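PDB 6SDU: type III effector NopAA from Sinorhizobium fredii USDA 257, which hydrolyses xyloglucan as a type III secreted effector whose catalytic domain belongs to the glycoside hydrolase 12 family, and is captured here with cellobiose bound. Local coordinates for residues A[108-113]-A[189-194]; A[120-125]-A[215-220]; A[153-158]-A[162-167]; A[174-179]-A[196-201]; A[62-65]-A[71-74]. One frame throughout, in Å; residues are numbered along the deposited sequence.

How the contacts relate
From the N terminus, contact 5 is the first to close, holding a short loop between strand 57-62 of one sheet and strand 72-83 of the other. Contact 1 then opens on strand 103-112 and contact 2 on strand 117-125. Contact 3, the hairpin 155-157/160-168, opens and closes inside both of these loops. Contact 4 starts on strand 174-180 and crosses contact 1, which closes at 189-194 before contact 4 ends at 196-201. Contact 2 crosses contact 1, encloses contact 4 and closes last, on strand 208-218. Contacts 1, 3 and 4 gather around helix 191-200 and the sheet it packs on; contact 2 belongs to the sugar-binding side of that sheet.

Contact 1 of 5, residues A[108-113]-A[189-194]; sequences YDIWDS and VDIKSI
The hydroxyl of Tyr108 is hydrogen-bonded to Ser92 OG, and right beside that buried polar end Tyr108 CE2 meets Val189 CG2 at 3.6 Å. The tyrosine ring and the valine slide past each other in opposite directions, so the methyl also runs along CZ and OH, approaching the ring obliquely. Val189 holds CG2 between its backbone N and carbonyl carbon (chi1 -75° for CG1), which turns this branch to the ring. Two residues further along, Ile110 and Ile191 reach for each other tip to tip: Ile110 CD1 lies 3.6 Å from Ile191 CG2 and 4.1 Å from Ile191 CD1.

This is the interior of the beta sandwich of the family 12 fold. Strand 103-112 belongs to the sheet that binds sugar, strand 186-190 to the other sheet, and the chain passes straight from Val189 and Asp190 into helix 191-200. Asp190 is the N-cap of that helix; Ser193 N makes a weak bond to Asp190 OD1 at 3.2 Å, and the backbone bond from Ile194 N to Asp190 O, also 3.2 Å, closes the first turn. On the other face of strand 103-112, Trp111 NE1 donates to Asp109 OD2 at 2.9 Å, coming from above the carboxylate plane. Tyr214 and Trp232 bring their rings to Tyr108 from further strands.

No hydrogen bond crosses between 108-113 and 189-194. What joins them is apolar contact, with the one hydroxyl buried at the join satisfied by Ser92, so the cohesion here is probably mainly hydrophobic.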
# COMPACT_ATOMS: atom_id res chain seq x y z
N TYR A 108 1.79 -1.78 0.56
CA TYR A 108 1.21 -2.80 -0.30
C TYR A 108 -0.30 -2.71 -0.14
O TYR A 108 -0.81 -2.46 0.96
CB TYR A 108 1.66 -4.21 0.12
CG TYR A 108 2.98 -4.60 -0.46
CD1 TYR A 108 3.07 -5.10 -1.75
CD2 TYR A 108 4.15 -4.42 0.27
CE1 TYR A 108 4.30 -5.44 -2.29
CE2 TYR A 108 5.38 -4.76 -0.26
CZ TYR A 108 5.45 -5.25 -1.55
OH TYR A 108 6.66 -5.59 -2.10
N ASP A 109 -1.02 -2.88 -1.25
CA ASP A 109 -2.48 -2.88 -1.25
C ASP A 109 -2.91 -4.17 -1.96
O ASP A 109 -2.80 -4.27 -3.19
CB ASP A 109 -3.04 -1.63 -1.94
CG ASP A 109 -4.39 -1.18 -1.39
OD1 ASP A 109 -4.69 -1.39 -0.19
OD2 ASP A 109 -5.18 -0.62 -2.18
N ILE A 110 -3.34 -5.17 -1.20
CA ILE A 110 -3.68 -6.47 -1.75
C ILE A 110 -5.19 -6.66 -1.68
O ILE A 110 -5.80 -6.50 -0.61
CB ILE A 110 -2.93 -7.59 -1.01
CG1 ILE A 110 -1.43 -7.36 -1.13
CG2 ILE A 110 -3.31 -9.01 -1.55
CD1 ILE A 110 -0.65 -7.90 0.03
N TRP A 111 -5.81 -6.99 -2.81
CA TRP A 111 -7.25 -7.14 -2.91
C TRP A 111 -7.64 -8.56 -3.29
O TRP A 111 -6.90 -9.27 -3.96
CB TRP A 111 -7.83 -6.21 -3.96
CG TRP A 111 -7.66 -4.76 -3.67
CD1 TRP A 111 -6.59 -3.95 -3.97
CD2 TRP A 111 -8.61 -3.94 -3.00
NE1 TRP A 111 -6.83 -2.66 -3.52
CE2 TRP A 111 -8.07 -2.63 -2.93
CE3 TRP A 111 -9.88 -4.18 -2.45
CZ2 TRP A 111 -8.76 -1.57 -2.35
CZ3 TRP A 111 -10.56 -3.12 -1.86
CH2 TRP A 111 -10.00 -1.83 -1.81
N ASP A 112 -8.83 -8.97 -2.87
CA ASP A 112 -9.35 -10.20 -3.43
C ASP A 112 -10.16 -9.85 -4.68
O ASP A 112 -10.43 -8.68 -4.96
CB ASP A 112 -10.16 -10.98 -2.40
CG ASP A 112 -11.43 -10.29 -1.99
OD1 ASP A 112 -11.51 -9.04 -2.02
OD2 ASP A 112 -12.37 -11.02 -1.61
N SER A 113 -10.51 -10.88 -5.47
CA SER A 113 -11.17 -10.61 -6.74
C SER A 113 -12.51 -9.90 -6.57
O SER A 113 -12.88 -9.07 -7.41
CB SER A 113 -11.35 -11.91 -7.53
OG SER A 113 -10.09 -12.32 -8.02
N VAL A 189 8.53 -9.37 1.00
CA VAL A 189 7.38 -9.82 1.76
C VAL A 189 6.86 -11.13 1.18
O VAL A 189 6.74 -11.28 -0.04
CB VAL A 189 6.24 -8.78 1.78
CG1 VAL A 189 6.58 -7.63 2.71
CG2 VAL A 189 5.99 -8.28 0.39
N ASP A 190 6.52 -12.06 2.07
CA ASP A 190 5.90 -13.33 1.70
C ASP A 190 4.41 -13.11 1.87
O ASP A 190 3.86 -13.26 2.97
CB ASP A 190 6.46 -14.47 2.55
CG ASP A 190 5.79 -15.81 2.25
OD1 ASP A 190 4.93 -15.88 1.33
OD2 ASP A 190 6.11 -16.79 2.97
N ILE A 191 3.76 -12.70 0.78
CA ILE A 191 2.34 -12.38 0.83
C ILE A 191 1.51 -13.64 1.07
O ILE A 191 0.54 -13.63 1.84
CB ILE A 191 1.92 -11.62 -0.45
CG1 ILE A 191 2.75 -10.33 -0.57
CG2 ILE A 191 0.42 -11.29 -0.44
CD1 ILE A 191 2.57 -9.55 -1.86
N LYS A 192 1.92 -14.76 0.48
CA LYS A 192 1.18 -16.01 0.66
C LYS A 192 1.01 -16.33 2.14
O LYS A 192 -0.11 -16.52 2.62
CB LYS A 192 1.90 -17.14 -0.06
CG LYS A 192 1.24 -18.50 0.05
CD LYS A 192 2.27 -19.58 -0.25
CE LYS A 192 1.80 -20.96 0.18
NZ LYS A 192 2.70 -22.03 -0.32
N SER A 193 2.12 -16.29 2.89
CA SER A 193 2.11 -16.58 4.33
C SER A 193 1.31 -15.56 5.12
O SER A 193 0.68 -15.91 6.12
CB SER A 193 3.54 -16.60 4.86
OG SER A 193 4.28 -17.69 4.35
N ILE A 194 1.38 -14.28 4.73
CA ILE A 194 0.61 -13.26 5.45
C ILE A 194 -0.87 -13.51 5.27
O ILE A 194 -1.64 -13.46 6.24
CB ILE A 194 1.02 -11.85 4.99
CG1 ILE A 194 2.44 -11.52 5.47
CG2 ILE A 194 0.01 -10.81 5.49
CD1 ILE A 194 3.03 -10.24 4.87

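Contact 2 of 5, residues A[120-125]-A[215-220]; sequences MLWTNY and GVEITS
A methyl group rather than a donor is what Met120 offers to the carboxylate of Glu217: Met120 CE lies 3.4 Å from Glu217 OE1 and 3.6 Å from both CD and OE2. The two side chains come from opposite directions. Glu217 is extended beyond CG (chi2 -178°), while Met120 bends at its last torsion (chi3 76°), swinging CE toward the acid. Trp122 comes in from another direction, its CZ2 4.2 Å from Glu217 OE1, with ring and carboxylate planes 80° apart. Met120 SD sits at the edge of the same indole, in its plane and 3.7 Å from Trp122 NE1.

Strands 117-125 and 208-218 are not neighbours in their sheet. Strand 103-112 runs between them, and the three side chains meet above it, on the concave face that forms the substrate cleft of the family 12 jelly roll. Met120, Trp122 and Glu217 all line the glucose pocket, together with Ile70, Lys136, Pro137 and Ile138. Glu217 OE2 is hydrogen-bonded to O2 of the bound sugar, whereas OE1 has Asp105 OD1 close by. Beyond Glu217 the chain turns a corner, where Thr219 and Ser220 form a classic beta bulge.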
# COMPACT_ATOMS: atom_id res chain seq x y z
N MET A 120 -3.49 -4.41 3.66
CA MET A 120 -2.46 -3.39 3.51
C MET A 120 -1.23 -3.76 4.32
O MET A 120 -1.34 -4.25 5.45
CB MET A 120 -2.95 -2.01 3.98
CG MET A 120 -4.25 -1.47 3.33
SD MET A 120 -4.34 0.34 3.48
CE MET A 120 -3.16 0.80 2.22
N LEU A 121 -0.06 -3.54 3.74
CA LEU A 121 1.21 -3.73 4.43
C LEU A 121 1.97 -2.42 4.31
O LEU A 121 2.40 -2.06 3.21
CB LEU A 121 2.02 -4.89 3.86
CG LEU A 121 1.26 -6.17 3.45
CD1 LEU A 121 2.20 -7.14 2.71
CD2 LEU A 121 0.64 -6.84 4.66
N TRP A 122 2.08 -1.68 5.42
CA TRP A 122 2.78 -0.38 5.46
C TRP A 122 4.27 -0.61 5.72
O TRP A 122 4.66 -1.04 6.81
CB TRP A 122 2.19 0.51 6.55
CG TRP A 122 0.74 0.98 6.34
CD1 TRP A 122 -0.24 0.36 5.59
CD2 TRP A 122 0.12 2.14 6.91
NE1 TRP A 122 -1.41 1.08 5.65
CE2 TRP A 122 -1.22 2.18 6.45
CE3 TRP A 122 0.58 3.17 7.76
CZ2 TRP A 122 -2.12 3.20 6.82
CZ3 TRP A 122 -0.31 4.20 8.12
CH2 TRP A 122 -1.64 4.20 7.64
N THR A 123 5.12 -0.31 4.74
CA THR A 123 6.56 -0.51 4.92
C THR A 123 7.26 0.71 5.53
O THR A 123 8.17 0.54 6.34
CB THR A 123 7.24 -0.87 3.60
OG1 THR A 123 7.09 0.22 2.66
CG2 THR A 123 6.65 -2.15 3.04
N ASN A 124 6.92 1.93 5.11
CA ASN A 124 7.50 3.15 5.66
C ASN A 124 6.40 4.20 5.65
O ASN A 124 5.58 4.23 4.73
CB ASN A 124 8.73 3.64 4.86
CG ASN A 124 9.62 4.62 5.65
OD1 ASN A 124 9.32 4.99 6.80
ND2 ASN A 124 10.70 5.06 5.03
N TYR A 125 6.31 4.98 6.72
CA TYR A 125 5.18 5.89 6.88
C TYR A 125 5.60 7.00 7.84
O TYR A 125 6.64 6.92 8.49
CB TYR A 125 3.93 5.14 7.35
CG TYR A 125 4.17 4.09 8.44
CD1 TYR A 125 4.71 2.82 8.14
CD2 TYR A 125 3.83 4.35 9.76
CE1 TYR A 125 4.93 1.88 9.12
CE2 TYR A 125 4.03 3.40 10.75
CZ TYR A 125 4.59 2.18 10.44
OH TYR A 125 4.78 1.26 11.44
N GLY A 215 2.37 1.36 -3.65
CA GLY A 215 2.47 2.79 -3.93
C GLY A 215 2.50 3.58 -2.65
O GLY A 215 2.96 3.07 -1.62
N VAL A 216 2.08 4.85 -2.71
CA VAL A 216 2.05 5.72 -1.54
C VAL A 216 0.69 6.42 -1.43
O VAL A 216 0.22 7.05 -2.39
CB VAL A 216 3.24 6.72 -1.56
CG1 VAL A 216 3.25 7.56 -2.80
CG2 VAL A 216 3.27 7.59 -0.30
N GLU A 217 0.06 6.32 -0.25
CA GLU A 217 -1.15 7.07 0.05
C GLU A 217 -0.71 8.41 0.62
O GLU A 217 -0.19 8.46 1.74
CB GLU A 217 -2.02 6.34 1.07
CG GLU A 217 -2.58 4.98 0.62
CD GLU A 217 -3.46 4.33 1.68
OE1 GLU A 217 -3.01 4.17 2.85
OE2 GLU A 217 -4.62 4.00 1.33
N ILE A 218 -0.92 9.50 -0.12
CA ILE A 218 -0.42 10.81 0.29
C ILE A 218 -1.55 11.61 0.93
O ILE A 218 -2.57 11.91 0.30
CB ILE A 218 0.19 11.58 -0.88
CG1 ILE A 218 1.29 10.75 -1.52
CG2 ILE A 218 0.75 12.95 -0.40
CD1 ILE A 218 1.81 11.33 -2.77
N THR A 219 -1.36 11.98 2.19
CA THR A 219 -2.28 12.89 2.82
C THR A 219 -1.79 14.33 2.69
O THR A 219 -2.58 15.23 2.38
CB THR A 219 -2.52 12.48 4.29
OG1 THR A 219 -3.29 11.26 4.30
CG2 THR A 219 -3.30 13.56 5.06
N SER A 220 -0.50 14.57 2.90
CA SER A 220 0.05 15.92 2.76
C SER A 220 1.49 15.85 2.25
O SER A 220 2.28 15.03 2.73
CB SER A 220 -0.06 16.62 4.12
OG SER A 220 0.77 17.75 4.22

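Contact 3 of 5, residues A[153-158]-A[162-167]; sequences SNVNVG and WNVFEG
Val155 and Trp162 face each other as an antiparallel hydrogen-bonded pair and satisfy each other's main chain twice: Val155 N to Trp162 O at 2.7 Å, and Trp162 N to Val155 O, again 2.7 Å. The first donor lies in the carbonyl plane; the second is tilted from it. Just before the pair, Asn154 N comes close to Trp162 O but at a poor angle. It is satisfied instead by a side chain, Asn163 OD1, at 3.0 Å and nearly straight (171°). That bond uses the oxygen end of the Asn163 amide, and the nitrogen end, ND2, is taken by Ser129 O. Asn154 and Val155 both face Trp162, a G1 beta bulge, with Asn154 in the positive-phi conformation that the motif calls for.

The indole supplies the fourth bond. Trp162 NE1 donates to Val157 O at 3.1 Å, with the oxygen in the plane of the ring at its edge. A side chain thus takes up a carbonyl two residues past the backbone pair, where the strands are already diverging; their axes run at 106° to each other. Val157 CG1 crosses the same part of the ring, 3.7 Å from Trp162 CD1, and on the side of Val155 a looser apolar contact joins Val155 CG2 to Val164 CG2 at 4.1 Å.

This hairpin forms an outer edge of the sugar-binding sheet, with strand 174-180 on the other flank of strand 160-168. Helix 191-200 lies against it, its Trp197 touching Val155, Val157 and Val164.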
# COMPACT_ATOMS: atom_id res chain seq x y z
N SER A 153 -0.62 -7.37 18.25
CA SER A 153 0.64 -6.65 18.37
C SER A 153 1.83 -7.58 18.17
O SER A 153 1.78 -8.77 18.52
CB SER A 153 0.76 -5.96 19.73
OG SER A 153 -0.04 -4.80 19.80
N ASN A 154 2.89 -7.03 17.56
CA ASN A 154 4.19 -7.69 17.36
C ASN A 154 4.05 -9.07 16.72
O ASN A 154 4.69 -10.05 17.11
CB ASN A 154 4.98 -7.76 18.66
CG ASN A 154 5.18 -6.40 19.28
OD1 ASN A 154 5.77 -5.51 18.66
ND2 ASN A 154 4.66 -6.21 20.48
N VAL A 155 3.24 -9.13 15.67
CA VAL A 155 3.03 -10.38 14.96
C VAL A 155 4.20 -10.59 14.01
O VAL A 155 4.52 -9.71 13.21
CB VAL A 155 1.70 -10.36 14.21
CG1 VAL A 155 1.51 -11.66 13.43
CG2 VAL A 155 0.56 -10.12 15.19
N ASN A 156 4.85 -11.75 14.11
CA ASN A 156 5.96 -12.08 13.22
C ASN A 156 5.41 -13.01 12.15
O ASN A 156 5.09 -14.16 12.43
CB ASN A 156 7.12 -12.71 13.97
CG ASN A 156 8.38 -12.74 13.13
OD1 ASN A 156 8.48 -13.49 12.16
ND2 ASN A 156 9.34 -11.89 13.48
N VAL A 157 5.27 -12.48 10.93
CA VAL A 157 4.75 -13.24 9.80
C VAL A 157 5.38 -12.70 8.52
O VAL A 157 5.77 -11.53 8.45
CB VAL A 157 3.20 -13.18 9.73
CG1 VAL A 157 2.74 -11.80 9.27
CG2 VAL A 157 2.66 -14.26 8.82
N GLY A 158 5.49 -13.57 7.52
CA GLY A 158 5.94 -13.18 6.19
C GLY A 158 7.25 -12.41 6.10
O GLY A 158 7.44 -11.61 5.18
N TRP A 162 4.94 -7.11 12.68
CA TRP A 162 3.92 -6.14 12.32
C TRP A 162 2.97 -5.93 13.47
O TRP A 162 2.83 -6.78 14.36
CB TRP A 162 3.10 -6.59 11.10
CG TRP A 162 3.84 -7.15 9.93
CD1 TRP A 162 4.27 -8.42 9.77
CD2 TRP A 162 4.18 -6.47 8.71
NE1 TRP A 162 4.87 -8.58 8.55
CE2 TRP A 162 4.84 -7.40 7.88
CE3 TRP A 162 4.01 -5.16 8.25
CZ2 TRP A 162 5.32 -7.06 6.61
CZ3 TRP A 162 4.50 -4.83 6.98
CH2 TRP A 162 5.14 -5.77 6.19
N ASN A 163 2.29 -4.78 13.44
CA ASN A 163 1.10 -4.50 14.24
C ASN A 163 -0.10 -4.54 13.30
O ASN A 163 -0.03 -4.01 12.19
CB ASN A 163 1.19 -3.14 14.93
CG ASN A 163 2.11 -3.15 16.13
OD1 ASN A 163 2.34 -4.21 16.72
ND2 ASN A 163 2.63 -1.98 16.50
N VAL A 164 -1.17 -5.24 13.73
CA VAL A 164 -2.33 -5.52 12.89
C VAL A 164 -3.52 -4.68 13.33
O VAL A 164 -3.83 -4.60 14.53
CB VAL A 164 -2.67 -7.03 12.92
CG1 VAL A 164 -3.84 -7.35 11.97
CG2 VAL A 164 -1.44 -7.80 12.53
N PHE A 165 -4.20 -4.08 12.36
CA PHE A 165 -5.35 -3.22 12.60
C PHE A 165 -6.54 -3.69 11.77
O PHE A 165 -6.36 -4.27 10.68
CB PHE A 165 -5.02 -1.77 12.25
CG PHE A 165 -3.93 -1.21 13.07
CD1 PHE A 165 -2.61 -1.44 12.73
CD2 PHE A 165 -4.22 -0.42 14.19
CE1 PHE A 165 -1.58 -0.91 13.51
CE2 PHE A 165 -3.21 0.11 14.96
CZ PHE A 165 -1.89 -0.12 14.62
N GLU A 166 -7.75 -3.45 12.28
CA GLU A 166 -8.97 -3.88 11.61
C GLU A 166 -9.98 -2.75 11.49
O GLU A 166 -10.29 -2.07 12.48
CB GLU A 166 -9.62 -5.05 12.34
CG GLU A 166 -10.87 -5.59 11.61
CD GLU A 166 -11.69 -6.57 12.46
OE1 GLU A 166 -12.72 -7.07 11.95
OE2 GLU A 166 -11.32 -6.83 13.62
N GLY A 167 -10.54 -2.60 10.29
CA GLY A 167 -11.51 -1.58 10.02
C GLY A 167 -12.36 -1.94 8.81
O GLY A 167 -12.30 -3.06 8.30

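Contact 4 of 5, residues A[174-179]-A[196-201]; sequences KVISLL and QWIKSK
Ile198 sends its delta methyl between two side chains of the strand: CD1 is 4.2 Å from Ile176 CG2 and 4.4 Å from Leu178 CD1. The extended shape of Ile198 makes this reach possible. With CG1 opposite the carbonyl carbon and the chain straight beyond it (chi2 173°), CD1 is held out from the helix toward the strand. Ile176 behaves differently. Its longer branch folds back (chi2 -70°), taking CD1 away from the helix residue, so the short branch, CG2, makes the touch. In Leu178 it is CD1 that turns to Ile198. All three are buried, and both distances are those of loose rather than tight packing.

Trp197, one residue earlier in the helix, takes the other course. Its CG stands opposite the backbone N (chi1 -179°), which carries the indole toward Val155 and Val157 of strand 155-157, so that it stops short of touching Ile176 and Leu178. Lys201 folds over one face of that ring, its CE 3.6 Å from Trp197 CE2, offset toward the rim, while Tyr152 meets the indole edge-to-face. Near the end of the helix Ser200 turns its hydroxyl back on the main chain, OG donating to Trp197 O at 2.8 Å; Ser200 N bonds to Gln196 O at 3.0 Å.

Helix 191-200 thus lies on the face of strand 174-180 that carries Ile176 and Leu178, while Ser177 points away from it. Around the junction, Ile119 of strand 117-125 and Val164 of strand 160-168 flank the isoleucines and leucine, and Tyr203 and Phe204 follow from the loop after the helix.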
# COMPACT_ATOMS: atom_id res chain seq x y z
N LYS A 174 -14.03 -5.11 4.23
CA LYS A 174 -13.08 -5.30 5.32
C LYS A 174 -11.67 -4.83 4.96
O LYS A 174 -11.12 -5.20 3.92
CB LYS A 174 -13.03 -6.78 5.70
CG LYS A 174 -12.19 -7.07 6.92
CD LYS A 174 -12.83 -6.45 8.15
CE LYS A 174 -13.94 -7.33 8.68
NZ LYS A 174 -14.71 -6.62 9.73
N VAL A 175 -11.02 -4.10 5.88
CA VAL A 175 -9.64 -3.67 5.68
C VAL A 175 -8.79 -4.19 6.85
O VAL A 175 -9.03 -3.83 8.01
CB VAL A 175 -9.52 -2.14 5.58
CG1 VAL A 175 -8.07 -1.72 5.21
CG2 VAL A 175 -10.50 -1.60 4.59
N ILE A 176 -7.79 -5.00 6.53
CA ILE A 176 -6.81 -5.49 7.50
C ILE A 176 -5.48 -4.83 7.14
O ILE A 176 -4.99 -5.00 6.01
CB ILE A 176 -6.69 -7.02 7.48
CG1 ILE A 176 -8.06 -7.71 7.62
CG2 ILE A 176 -5.78 -7.51 8.59
CD1 ILE A 176 -8.65 -7.56 9.00
N SER A 177 -4.90 -4.07 8.07
CA SER A 177 -3.66 -3.33 7.82
C SER A 177 -2.54 -3.81 8.74
O SER A 177 -2.73 -3.90 9.96
CB SER A 177 -3.87 -1.83 8.04
OG SER A 177 -4.94 -1.36 7.27
N LEU A 178 -1.38 -4.09 8.17
CA LEU A 178 -0.20 -4.46 8.94
C LEU A 178 0.82 -3.34 8.82
O LEU A 178 1.22 -2.98 7.71
CB LEU A 178 0.39 -5.79 8.45
CG LEU A 178 -0.37 -7.03 8.93
CD1 LEU A 178 -1.71 -7.16 8.25
CD2 LEU A 178 0.48 -8.30 8.69
N LEU A 179 1.23 -2.78 9.96
CA LEU A 179 2.22 -1.71 10.00
C LEU A 179 3.52 -2.33 10.51
O LEU A 179 3.53 -2.92 11.59
CB LEU A 179 1.78 -0.56 10.93
CG LEU A 179 0.91 0.55 10.34
CD1 LEU A 179 -0.36 0.01 9.74
CD2 LEU A 179 0.60 1.61 11.43
N GLN A 196 -2.20 -16.37 4.61
CA GLN A 196 -2.49 -17.61 5.34
C GLN A 196 -2.70 -17.33 6.82
O GLN A 196 -3.63 -17.86 7.43
CB GLN A 196 -1.37 -18.62 5.13
CG GLN A 196 -1.41 -19.30 3.77
CD GLN A 196 -0.20 -20.17 3.48
OE1 GLN A 196 0.87 -20.02 4.08
NE2 GLN A 196 -0.37 -21.11 2.55
N TRP A 197 -1.88 -16.45 7.41
CA TRP A 197 -2.05 -16.09 8.81
C TRP A 197 -3.36 -15.34 9.05
O TRP A 197 -4.04 -15.58 10.07
CB TRP A 197 -0.86 -15.25 9.28
CG TRP A 197 -0.93 -14.84 10.74
CD1 TRP A 197 -0.38 -15.49 11.81
CD2 TRP A 197 -1.60 -13.68 11.27
NE1 TRP A 197 -0.67 -14.81 12.98
CE2 TRP A 197 -1.40 -13.69 12.67
CE3 TRP A 197 -2.33 -12.63 10.70
CZ2 TRP A 197 -1.91 -12.70 13.51
CZ3 TRP A 197 -2.83 -11.64 11.53
CH2 TRP A 197 -2.62 -11.68 12.92
N ILE A 198 -3.75 -14.45 8.13
CA ILE A 198 -5.00 -13.72 8.29
C ILE A 198 -6.19 -14.67 8.17
O ILE A 198 -7.20 -14.51 8.87
CB ILE A 198 -5.10 -12.57 7.26
CG1 ILE A 198 -3.94 -11.58 7.44
CG2 ILE A 198 -6.42 -11.84 7.42
CD1 ILE A 198 -3.86 -10.51 6.35
N LYS A 199 -6.10 -15.65 7.27
CA LYS A 199 -7.14 -16.67 7.18
C LYS A 199 -7.25 -17.46 8.48
O LYS A 199 -8.36 -17.72 8.96
CB LYS A 199 -6.84 -17.61 6.00
CG LYS A 199 -7.88 -18.67 5.73
CD LYS A 199 -7.40 -19.62 4.63
CE LYS A 199 -8.40 -20.75 4.38
NZ LYS A 199 -7.96 -21.70 3.31
N SER A 200 -6.10 -17.78 9.11
CA SER A 200 -6.08 -18.55 10.36
C SER A 200 -6.74 -17.81 11.52
O SER A 200 -7.13 -18.46 12.50
CB SER A 200 -4.63 -18.93 10.72
OG SER A 200 -3.97 -17.94 11.49
N LYS A 201 -6.84 -16.49 11.46
CA LYS A 201 -7.59 -15.75 12.47
C LYS A 201 -9.04 -15.58 12.08
O LYS A 201 -9.80 -14.94 12.81
CB LYS A 201 -6.96 -14.38 12.69
CG LYS A 201 -5.51 -14.46 13.07
CD LYS A 201 -5.32 -15.10 14.42
CE LYS A 201 -3.85 -15.29 14.70
NZ LYS A 201 -3.61 -15.79 16.08

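Contact 5 of 5, residues A[62-65]-A[71-74]; sequences SDQP and KSYP
Gln64 and Lys71 make the main van der Waals contact, sliding past each other in opposite directions. Lys71 CB lies 3.5 Å from Gln64 OE1, and Lys71 CG is 4.0 Å from Gln64 CB, so the foot of the lysine lies along the bent glutamine from its CB to its amide oxygen. The fold in Gln64 comes at its second torsion (chi2 -54°), which brings the amide back over its own segment. At the far end of the lysine, CE passes 4.4 Å from Pro65 CG, a marginal contact.

Hydrogen bonds within and around the segments do the rest. Gln64 NE2 donates to Ser62 OG at 2.9 Å, the hydroxyl lying in the plane of the amide, and OE1 of the same amide is bonded to Gly46 N; both ends of the group are therefore engaged and its rotation is fixed. Ser62 OG and Ser72 OG stand 4.2 Å apart without bonding, yet each is hydrogen-bonded to Gln48 OE1, which bridges the two segments. In the sandwich this is the point where the chain leaves strand 57-62 of one sheet and enters strand 72-83 of the other, and the short intervening loop bridges the gap between the sheets.

The charged group of Lys71 is gripped by backbone carbonyls: NZ is hydrogen-bonded to Thr67 O and Gly69 O of the loop itself and to Thr219 O beyond strand 208-218. Pro65 O also lies nearby, but 3.6 Å from Lys71 NZ, without a hydrogen bond. Further along the strand Tyr73 packs on Glu217, a residue of the glucose pocket.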
# COMPACT_ATOMS: atom_id res chain seq x y z
N SER A 62 4.55 14.53 -5.91
CA SER A 62 3.22 15.01 -5.59
C SER A 62 3.32 16.17 -4.61
O SER A 62 4.12 16.12 -3.69
CB SER A 62 2.35 13.87 -5.01
OG SER A 62 0.97 14.21 -4.92
N ASP A 63 2.50 17.19 -4.83
CA ASP A 63 2.39 18.38 -3.97
C ASP A 63 0.94 18.52 -3.46
O ASP A 63 0.14 19.26 -4.03
CB ASP A 63 2.80 19.63 -4.80
CG ASP A 63 2.71 20.92 -4.02
OD1 ASP A 63 2.31 20.89 -2.83
OD2 ASP A 63 3.03 21.99 -4.59
N GLN A 64 0.62 17.81 -2.38
CA GLN A 64 -0.72 17.79 -1.79
C GLN A 64 -0.80 18.70 -0.56
O GLN A 64 0.16 18.77 0.22
CB GLN A 64 -1.11 16.36 -1.42
CG GLN A 64 -1.07 15.42 -2.63
CD GLN A 64 -1.92 15.93 -3.79
OE1 GLN A 64 -3.03 16.42 -3.57
NE2 GLN A 64 -1.43 15.77 -5.02
N PRO A 65 -1.89 19.43 -0.38
CA PRO A 65 -1.95 20.40 0.72
C PRO A 65 -2.08 19.75 2.09
O PRO A 65 -2.53 18.59 2.23
CB PRO A 65 -3.20 21.23 0.40
CG PRO A 65 -4.10 20.24 -0.28
CD PRO A 65 -3.17 19.39 -1.13
N LYS A 71 -5.31 12.07 -0.30
CA LYS A 71 -5.60 12.72 -1.58
C LYS A 71 -5.32 11.82 -2.77
O LYS A 71 -5.99 11.97 -3.80
CB LYS A 71 -4.77 14.01 -1.77
CG LYS A 71 -4.70 14.92 -0.57
CD LYS A 71 -6.07 15.36 -0.14
CE LYS A 71 -5.96 16.45 0.91
NZ LYS A 71 -5.15 16.07 2.12
N SER A 72 -4.36 10.90 -2.67
CA SER A 72 -3.93 10.17 -3.84
C SER A 72 -3.30 8.84 -3.43
O SER A 72 -2.86 8.65 -2.29
CB SER A 72 -2.93 11.02 -4.62
OG SER A 72 -1.74 11.20 -3.86
N TYR A 73 -3.30 7.91 -4.38
CA TYR A 73 -2.58 6.64 -4.23
C TYR A 73 -1.96 6.28 -5.57
O TYR A 73 -2.44 5.38 -6.27
CB TYR A 73 -3.50 5.53 -3.73
CG TYR A 73 -2.80 4.18 -3.45
CD1 TYR A 73 -1.69 4.10 -2.61
CD2 TYR A 73 -3.27 3.00 -4.03
CE1 TYR A 73 -1.06 2.87 -2.35
CE2 TYR A 73 -2.65 1.76 -3.78
CZ TYR A 73 -1.55 1.70 -2.94
OH TYR A 73 -0.93 0.48 -2.71
N PRO A 74 -0.90 6.99 -5.97
CA PRO A 74 -0.12 6.53 -7.14
C PRO A 74 0.43 5.13 -6.88
O PRO A 74 1.02 4.87 -5.82
CB PRO A 74 1.02 7.55 -7.24
CG PRO A 74 1.10 8.18 -5.88
CD PRO A 74 -0.32 8.20 -5.38